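Long-range contacts in malic enzyme (Entamoeba histolytica, PDB 3NV9), which probably catalyses the oxidative decarboxylation of malate to pyruvate with NAD or NADP as acceptor, as malic enzymes do: residues M1-A6 and F468-L473; V93-D98 and N166-S171. One frame throughout, in Å; residues are numbered along the deposited sequence.

Interaction 1 (M1-A6 and F468-L473); sequences MAQLKA and FPQETL. With SO4 (sulfate ion), chain H.
The carbonyl oxygen of L4 takes the N-H of the Q470 side chain: NE2 lies 3.0 Å from L4 O, the one hydrogen bond that joins the N-terminal segment 1-6 to the start of the last helix. It is a bent bond, 144° at the hydrogen, with the donor tilted out of the carbonyl plane and L4 O likewise out of the Q470 amide plane. The torsions explain the reach: CG of Q470 stands anti to the backbone N, and the bend at chi2 (73°) swings the amide off the helix toward the incoming chain. Q3 comes from the opposite direction, its amide turned only 21° from that of Q470. The Q3 OE1 atom sits 3.2 Å from Q470 CD, but its angle to NE2 is too poor for a hydrogen bond, so this pair is a close polar contact and not a hydrogen bond.

Beside this polar pair the apolar contact is loose. CD2 of L4 lies 4.4 Å from CB of L473, and CD1 of L473 faces the backbone of K5, 4.0 Å from its O. L4 is buried because F31 of helix 21-43, L11 and L477 also close on it. At the far end of the segment a sulfate, probably from the crystallisation liquor, is held by the backbone: A6 N reaches its O4 at 2.8 Å and O3 more weakly.

The second subunit joins in here, with W60 of that chain packing on L473 and hydrogen-bonded through NE1 to A6 O. P469 occupies the N-cap position of helix 470-485. The arrangement is an extended N-terminal arm packed against the first turn of a C-terminal helix, at the subunit interface of the dimer.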
ATOM      1  N   MET A   1      14.134 -42.604   2.679  1.00 57.10           N
ATOM      2  CA  MET A   1      12.692 -42.188   2.707  1.00 56.76           C
ATOM      3  C   MET A   1      12.488 -40.870   1.915  1.00 55.49           C
ATOM      4  O   MET A   1      13.478 -40.149   1.633  1.00 55.66           O
ATOM      5  CB  MET A   1      12.234 -42.012   4.148  1.00 57.06           C
ATOM      6  CG  MET A   1      10.861 -42.587   4.474  1.00 59.50           C
ATOM      7  SD  MET A   1      10.251 -41.899   6.046  1.00 63.94           S
ATOM      8  CE  MET A   1      11.791 -41.694   6.995  1.00 64.00           C
ATOM      9  N   ALA A   2      11.224 -40.553   1.576  1.00 52.95           N
ATOM     10  CA  ALA A   2      10.934 -39.452   0.651  1.00 50.21           C
ATOM     11  C   ALA A   2      11.468 -38.107   1.146  1.00 48.28           C
ATOM     12  O   ALA A   2      11.565 -37.831   2.370  1.00 48.26           O
ATOM     13  CB  ALA A   2       9.424 -39.364   0.324  1.00 51.03           C
ATOM     14  N   GLN A   3      11.880 -37.288   0.191  1.00 45.13           N
ATOM     15  CA  GLN A   3      12.122 -35.925   0.520  1.00 41.48           C
ATOM     16  C   GLN A   3      10.889 -35.111   0.109  1.00 38.47           C
ATOM     17  O   GLN A   3      10.041 -35.522  -0.688  1.00 36.73           O
ATOM     18  CB  GLN A   3      13.438 -35.422  -0.057  1.00 42.12           C
ATOM     19  CG  GLN A   3      13.430 -35.151  -1.522  1.00 44.37           C
ATOM     20  CD  GLN A   3      14.582 -34.244  -1.966  1.00 47.80           C
ATOM     21  OE1 GLN A   3      14.426 -33.461  -2.914  1.00 50.20           O
ATOM     22  NE2 GLN A   3      15.746 -34.357  -1.302  1.00 46.69           N
ATOM     23  N   LEU A   4      10.759 -33.981   0.745  1.00 35.07           N
ATOM     24  CA  LEU A   4       9.638 -33.130   0.526  1.00 33.18           C
ATOM     25  C   LEU A   4       9.582 -32.692  -0.947  1.00 32.09           C
ATOM     26  O   LEU A   4      10.607 -32.426  -1.557  1.00 30.85           O
ATOM     27  CB  LEU A   4       9.872 -31.936   1.425  1.00 32.42           C
ATOM     28  CG  LEU A   4       8.889 -31.376   2.421  1.00 31.02           C
ATOM     29  CD1 LEU A   4       7.700 -32.290   2.837  1.00 26.91           C
ATOM     30  CD2 LEU A   4       9.757 -30.953   3.530  1.00 24.61           C
ATOM     31  N   LYS A   5       8.378 -32.629  -1.500  1.00 31.70           N
ATOM     32  CA  LYS A   5       8.166 -32.104  -2.855  1.00 31.50           C
ATOM     33  C   LYS A   5       8.150 -30.594  -2.880  1.00 30.91           C
ATOM     34  O   LYS A   5       7.729 -29.960  -1.906  1.00 30.54           O
ATOM     35  CB  LYS A   5       6.840 -32.605  -3.441  1.00 31.54           C
ATOM     36  CG  LYS A   5       6.791 -34.122  -3.587  1.00 32.69           C
ATOM     37  CD  LYS A   5       5.577 -34.569  -4.327  1.00 38.09           C
ATOM     38  CE  LYS A   5       5.564 -36.077  -4.324  1.00 40.89           C
ATOM     39  NZ  LYS A   5       4.331 -36.537  -4.998  1.00 43.68           N
ATOM     40  N   ALA A   6       8.552 -30.016  -4.012  1.00 29.61           N
ATOM     41  CA  ALA A   6       8.512 -28.549  -4.153  1.00 28.84           C
ATOM     42  C   ALA A   6       7.168 -27.945  -3.738  1.00 27.50           C
ATOM     43  O   ALA A   6       7.119 -26.826  -3.227  1.00 27.06           O
ATOM     44  CB  ALA A   6       8.897 -28.091  -5.598  1.00 28.68           C
ATOM     45  N   PHE A 468      12.077 -21.905  -4.442  1.00 25.45           N
ATOM     46  CA  PHE A 468      12.640 -21.966  -3.108  1.00 24.02           C
ATOM     47  C   PHE A 468      13.616 -23.127  -3.007  1.00 24.48           C
ATOM     48  O   PHE A 468      13.320 -24.190  -3.510  1.00 23.23           O
ATOM     49  CB  PHE A 468      11.538 -22.149  -2.125  1.00 23.37           C
ATOM     50  CG  PHE A 468      11.982 -22.038  -0.705  1.00 22.35           C
ATOM     51  CD1 PHE A 468      12.127 -20.795  -0.114  1.00 17.39           C
ATOM     52  CD2 PHE A 468      12.199 -23.178   0.055  1.00 21.92           C
ATOM     53  CE1 PHE A 468      12.532 -20.674   1.191  1.00 18.10           C
ATOM     54  CE2 PHE A 468      12.613 -23.071   1.394  1.00 22.87           C
ATOM     55  CZ  PHE A 468      12.781 -21.788   1.955  1.00 21.07           C
ATOM     56  N   PRO A 469      14.774 -22.936  -2.334  1.00 25.28           N
ATOM     57  CA  PRO A 469      15.782 -24.017  -2.378  1.00 26.70           C
ATOM     58  C   PRO A 469      15.300 -25.311  -1.717  1.00 28.13           C
ATOM     59  O   PRO A 469      14.809 -25.280  -0.591  1.00 27.68           O
ATOM     60  CB  PRO A 469      16.985 -23.393  -1.617  1.00 27.07           C
ATOM     61  CG  PRO A 469      16.783 -21.859  -1.845  1.00 24.37           C
ATOM     62  CD  PRO A 469      15.296 -21.762  -1.618  1.00 24.34           C
ATOM     63  N   GLN A 470      15.399 -26.419  -2.443  1.00 29.29           N
ATOM     64  CA  GLN A 470      15.141 -27.735  -1.900  1.00 31.53           C
ATOM     65  C   GLN A 470      15.960 -27.995  -0.622  1.00 31.99           C
ATOM     66  O   GLN A 470      15.436 -28.563   0.338  1.00 32.28           O
ATOM     67  CB  GLN A 470      15.435 -28.838  -2.933  1.00 31.99           C
ATOM     68  CG  GLN A 470      15.131 -30.205  -2.360  1.00 34.92           C
ATOM     69  CD  GLN A 470      13.639 -30.439  -2.247  1.00 37.89           C
ATOM     70  OE1 GLN A 470      12.887 -30.116  -3.167  1.00 38.24           O
ATOM     71  NE2 GLN A 470      13.195 -31.002  -1.106  1.00 40.58           N
ATOM     72  N   GLU A 471      17.219 -27.548  -0.595  1.00 32.04           N
ATOM     73  CA  GLU A 471      18.087 -27.746   0.562  1.00 32.60           C
ATOM     74  C   GLU A 471      17.431 -27.142   1.841  1.00 31.94           C
ATOM     75  O   GLU A 471      17.608 -27.626   2.964  1.00 31.01           O
ATOM     76  CB  GLU A 471      19.491 -27.134   0.252  1.00 33.83           C
ATOM     77  CG  GLU A 471      20.562 -27.170   1.352  1.00 39.85           C
ATOM     78  CD  GLU A 471      22.064 -27.180   0.825  1.00 48.52           C
ATOM     79  OE1 GLU A 471      22.958 -26.546   1.462  1.00 47.43           O
ATOM     80  OE2 GLU A 471      22.369 -27.857  -0.196  1.00 52.43           O
ATOM     81  N   THR A 472      16.648 -26.089   1.676  1.00 30.77           N
ATOM     82  CA  THR A 472      16.149 -25.420   2.859  1.00 29.26           C
ATOM     83  C   THR A 472      14.922 -26.138   3.348  1.00 29.25           C
ATOM     84  O   THR A 472      14.670 -26.203   4.549  1.00 28.68           O
ATOM     85  CB  THR A 472      15.922 -23.895   2.617  1.00 29.78           C
ATOM     86  OG1 THR A 472      17.169 -23.316   2.200  1.00 27.49           O
ATOM     87  CG2 THR A 472      15.405 -23.172   3.930  1.00 25.25           C
ATOM     88  N   LEU A 473      14.194 -26.719   2.408  1.00 29.09           N
ATOM     89  CA  LEU A 473      13.053 -27.572   2.740  1.00 29.99           C
ATOM     90  C   LEU A 473      13.527 -28.727   3.610  1.00 30.21           C
ATOM     91  O   LEU A 473      12.957 -29.010   4.654  1.00 30.55           O
ATOM     92  CB  LEU A 473      12.358 -28.112   1.459  1.00 28.74           C
ATOM     93  CG  LEU A 473      11.542 -27.093   0.636  1.00 29.08           C
ATOM     94  CD1 LEU A 473      10.683 -27.759  -0.452  1.00 23.17           C
ATOM     95  CD2 LEU A 473      10.628 -26.223   1.569  1.00 25.84           C
TER
HETATM   96  S   SO4 H 493       9.010 -32.043  -6.854  1.00 87.79           S
HETATM   97  O1  SO4 H 493       8.496 -33.383  -7.145  1.00 87.29           O
HETATM   98  O2  SO4 H 493       9.936 -31.605  -7.898  1.00 87.74           O
HETATM   99  O3  SO4 H 493       7.841 -31.142  -6.770  1.00 88.59           O
HETATM  100  O4  SO4 H 493       9.783 -32.029  -5.608  1.00 87.64           O

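Interaction 2 (V93-D98 and N166-S171)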
ATOM      1  N   VAL A  93      -7.684  -2.305  -1.049  1.00 20.38           N
ATOM      2  CA  VAL A  93      -8.110  -2.634   0.289  1.00 19.85           C
ATOM      3  C   VAL A  93      -6.972  -2.401   1.270  1.00 20.51           C
ATOM      4  O   VAL A  93      -5.839  -2.787   0.963  1.00 20.98           O
ATOM      5  CB  VAL A  93      -8.646  -4.057   0.386  1.00 20.22           C
ATOM      6  CG1 VAL A  93      -8.863  -4.452   1.847  1.00 15.54           C
ATOM      7  CG2 VAL A  93     -10.015  -4.154  -0.430  1.00 20.01           C
ATOM      8  N   GLY A  94      -7.251  -1.710   2.395  1.00 19.07           N
ATOM      9  CA  GLY A  94      -6.253  -1.548   3.467  1.00 19.42           C
ATOM     10  C   GLY A  94      -6.462  -2.553   4.584  1.00 19.07           C
ATOM     11  O   GLY A  94      -7.555  -2.673   5.084  1.00 19.24           O
ATOM     12  N   VAL A  95      -5.439  -3.316   4.921  1.00 18.18           N
ATOM     13  CA  VAL A  95      -5.560  -4.329   5.961  1.00 18.53           C
ATOM     14  C   VAL A  95      -5.010  -3.609   7.177  1.00 19.54           C
ATOM     15  O   VAL A  95      -3.791  -3.517   7.334  1.00 20.63           O
ATOM     16  CB  VAL A  95      -4.696  -5.618   5.623  1.00 18.65           C
ATOM     17  CG1 VAL A  95      -4.904  -6.784   6.603  1.00 13.55           C
ATOM     18  CG2 VAL A  95      -5.063  -6.157   4.207  1.00 20.68           C
ATOM     19  N   VAL A  96      -5.905  -3.055   7.980  1.00 19.50           N
ATOM     20  CA  VAL A  96      -5.583  -2.147   9.077  1.00 20.80           C
ATOM     21  C   VAL A  96      -5.595  -2.935  10.379  1.00 20.62           C
ATOM     22  O   VAL A  96      -6.552  -3.637  10.691  1.00 20.68           O
ATOM     23  CB  VAL A  96      -6.573  -0.909   9.121  1.00 20.86           C
ATOM     24  CG1 VAL A  96      -6.294   0.026  10.342  1.00 20.14           C
ATOM     25  CG2 VAL A  96      -6.443  -0.122   7.848  1.00 20.17           C
ATOM     26  N   SER A  97      -4.473  -2.888  11.080  1.00 20.89           N
ATOM     27  CA  SER A  97      -4.353  -3.548  12.384  1.00 20.78           C
ATOM     28  C   SER A  97      -3.479  -2.715  13.304  1.00 20.77           C
ATOM     29  O   SER A  97      -2.605  -2.006  12.819  1.00 21.33           O
ATOM     30  CB  SER A  97      -3.720  -4.896  12.249  1.00 20.32           C
ATOM     31  OG  SER A  97      -3.743  -5.567  13.511  1.00 22.37           O
ATOM     32  N   ASP A  98      -3.730  -2.784  14.608  1.00 20.39           N
ATOM     33  CA  ASP A  98      -2.841  -2.174  15.573  1.00 21.98           C
ATOM     34  C   ASP A  98      -1.955  -3.206  16.247  1.00 23.20           C
ATOM     35  O   ASP A  98      -1.201  -2.896  17.180  1.00 23.02           O
ATOM     36  CB  ASP A  98      -3.614  -1.248  16.560  1.00 22.47           C
ATOM     37  CG  ASP A  98      -4.529  -1.996  17.554  1.00 23.90           C
ATOM     38  OD1 ASP A  98      -5.087  -1.264  18.416  1.00 26.17           O
ATOM     39  OD2 ASP A  98      -4.681  -3.242  17.540  1.00 22.26           O
ATOM     40  N   ASN A 166     -10.236  -3.212   5.698  1.00 21.20           N
ATOM     41  CA  ASN A 166     -10.337  -4.533   6.266  1.00 21.30           C
ATOM     42  C   ASN A 166      -9.605  -4.543   7.597  1.00 21.46           C
ATOM     43  O   ASN A 166      -8.394  -4.812   7.666  1.00 22.05           O
ATOM     44  CB  ASN A 166      -9.790  -5.543   5.228  1.00 21.13           C
ATOM     45  CG  ASN A 166      -9.638  -6.945   5.780  1.00 21.11           C
ATOM     46  OD1 ASN A 166      -8.527  -7.319   6.196  1.00 21.56           O
ATOM     47  ND2 ASN A 166     -10.724  -7.738   5.777  1.00 15.75           N
ATOM     48  N   LEU A 167     -10.336  -4.226   8.660  1.00 21.69           N
ATOM     49  CA  LEU A 167      -9.775  -4.257  10.030  1.00 21.76           C
ATOM     50  C   LEU A 167      -9.401  -5.685  10.396  1.00 21.78           C
ATOM     51  O   LEU A 167     -10.150  -6.614  10.123  1.00 22.38           O
ATOM     52  CB  LEU A 167     -10.779  -3.700  11.070  1.00 22.27           C
ATOM     53  CG  LEU A 167     -11.393  -2.295  10.815  1.00 20.89           C
ATOM     54  CD1 LEU A 167     -12.664  -2.074  11.619  1.00 18.70           C
ATOM     55  CD2 LEU A 167     -10.358  -1.176  11.124  1.00 21.31           C
ATOM     56  N   GLU A 168      -8.247  -5.857  11.020  1.00 21.90           N
ATOM     57  CA  GLU A 168      -7.840  -7.156  11.528  1.00 22.65           C
ATOM     58  C   GLU A 168      -7.223  -7.032  12.943  1.00 23.53           C
ATOM     59  O   GLU A 168      -6.504  -6.055  13.209  1.00 21.92           O
ATOM     60  CB  GLU A 168      -6.738  -7.726  10.607  1.00 23.26           C
ATOM     61  CG  GLU A 168      -7.132  -8.039   9.156  1.00 23.50           C
ATOM     62  CD  GLU A 168      -7.886  -9.348   9.027  1.00 25.64           C
ATOM     63  OE1 GLU A 168      -8.256  -9.659   7.878  1.00 27.99           O
ATOM     64  OE2 GLU A 168      -8.100 -10.069  10.060  1.00 25.89           O
ATOM     65  N   ASP A 169      -7.431  -8.065  13.773  1.00 23.51           N
ATOM     66  CA  ASP A 169      -6.537  -8.379  14.896  1.00 24.80           C
ATOM     67  C   ASP A 169      -6.386  -7.165  15.859  1.00 24.72           C
ATOM     68  O   ASP A 169      -5.279  -6.741  16.230  1.00 24.47           O
ATOM     69  CB  ASP A 169      -5.184  -8.868  14.357  1.00 25.16           C
ATOM     70  CG  ASP A 169      -5.261 -10.240  13.671  1.00 27.48           C
ATOM     71  OD1 ASP A 169      -6.368 -10.764  13.469  1.00 30.39           O
ATOM     72  OD2 ASP A 169      -4.199 -10.816  13.309  1.00 32.08           O
ATOM     73  N   ILE A 170      -7.538  -6.601  16.194  1.00 24.46           N
ATOM     74  CA  ILE A 170      -7.699  -5.531  17.154  1.00 25.40           C
ATOM     75  C   ILE A 170      -8.447  -6.135  18.356  1.00 26.04           C
ATOM     76  O   ILE A 170      -9.492  -6.801  18.211  1.00 25.65           O
ATOM     77  CB  ILE A 170      -8.502  -4.352  16.542  1.00 24.63           C
ATOM     78  CG1 ILE A 170      -7.851  -3.930  15.218  1.00 23.06           C
ATOM     79  CG2 ILE A 170      -8.661  -3.204  17.534  1.00 22.76           C
ATOM     80  CD1 ILE A 170      -8.399  -2.653  14.575  1.00 23.52           C
ATOM     81  N   SER A 171      -7.887  -5.908  19.537  1.00 26.19           N
ATOM     82  CA  SER A 171      -8.446  -6.415  20.790  1.00 26.62           C
ATOM     83  C   SER A 171      -9.858  -5.891  21.077  1.00 26.41           C
ATOM     84  O   SER A 171     -10.216  -4.788  20.662  1.00 26.71           O
ATOM     85  CB  SER A 171      -7.534  -5.976  21.922  1.00 26.93           C
ATOM     86  OG  SER A 171      -7.629  -4.562  22.044  1.00 28.33           O
TER
HETATM   87  O   HOH W   1      -6.759  -2.135  20.319  1.00 22.44           O
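V95 and N166 sit side by side on neighbouring strands of the four-stranded parallel sheet in the N-terminal domain, where 92-97 lies between 131-136 and 164-167. Two parallel bridges set the register, V95 with N166 and V96 with L167. N166 N gives a nearly straight bond to G94 O (2.8 Å, 164°), N166 O receives V96 N, and V96 O takes E168 N at 2.8 Å.

E168 can be traced from CB outward. Its CB lies 4.1 Å from V96 O, the oxygen that its own N-H already holds. CG, anti to the carbonyl carbon (chi1 -64°), then comes against CG1 of V95 at 3.6 Å, the two side chains passing at a slant. A bend at chi2 brings the carboxylate round beside the N166 side chain. There OE1 lies close to the carboxylate of D193 and OE2 to that of D194, like charges in both cases, while OE2 also makes a long, weak ion pair with K120.

On the same face as V95, V93 CG1 packs on the CB of N166, while V96 and L167 turn to the other face, where L179 of helix 174-185 covers L167. Beyond the strands the pair stays together through side chains. D98 is fixed by S139, which bonds to its OD1, and a water links that same oxygen to S171 OG; its OD2 lies beside I170. D169, at whose carboxylate a glycerol is bound, also has its N held by D194. At the strand end, S97 OG is anti to its backbone N and donates to E168 O at 2.8 Å, from above that carbonyl's plane.

How the interactions relate
The two contacts lie far apart, with centres about 34 Å and nearest atoms about 23 Å from each other, and they share no helix or strand. Along the chain interaction 2 is nested within interaction 1: residues 1-6 come first, then 93-98 and 166-171, and finally 468-473. Interaction 2 is wholly buried, about 11 Å from the centre of the chain, in the parallel sheet of the N-terminal domain. Interaction 1 lies about 29 Å from that centre, brings the two ends of the chain together and is touched by the second subunit. One contact thus belongs to a domain's core, the other to a peripheral site that the second subunit also touches.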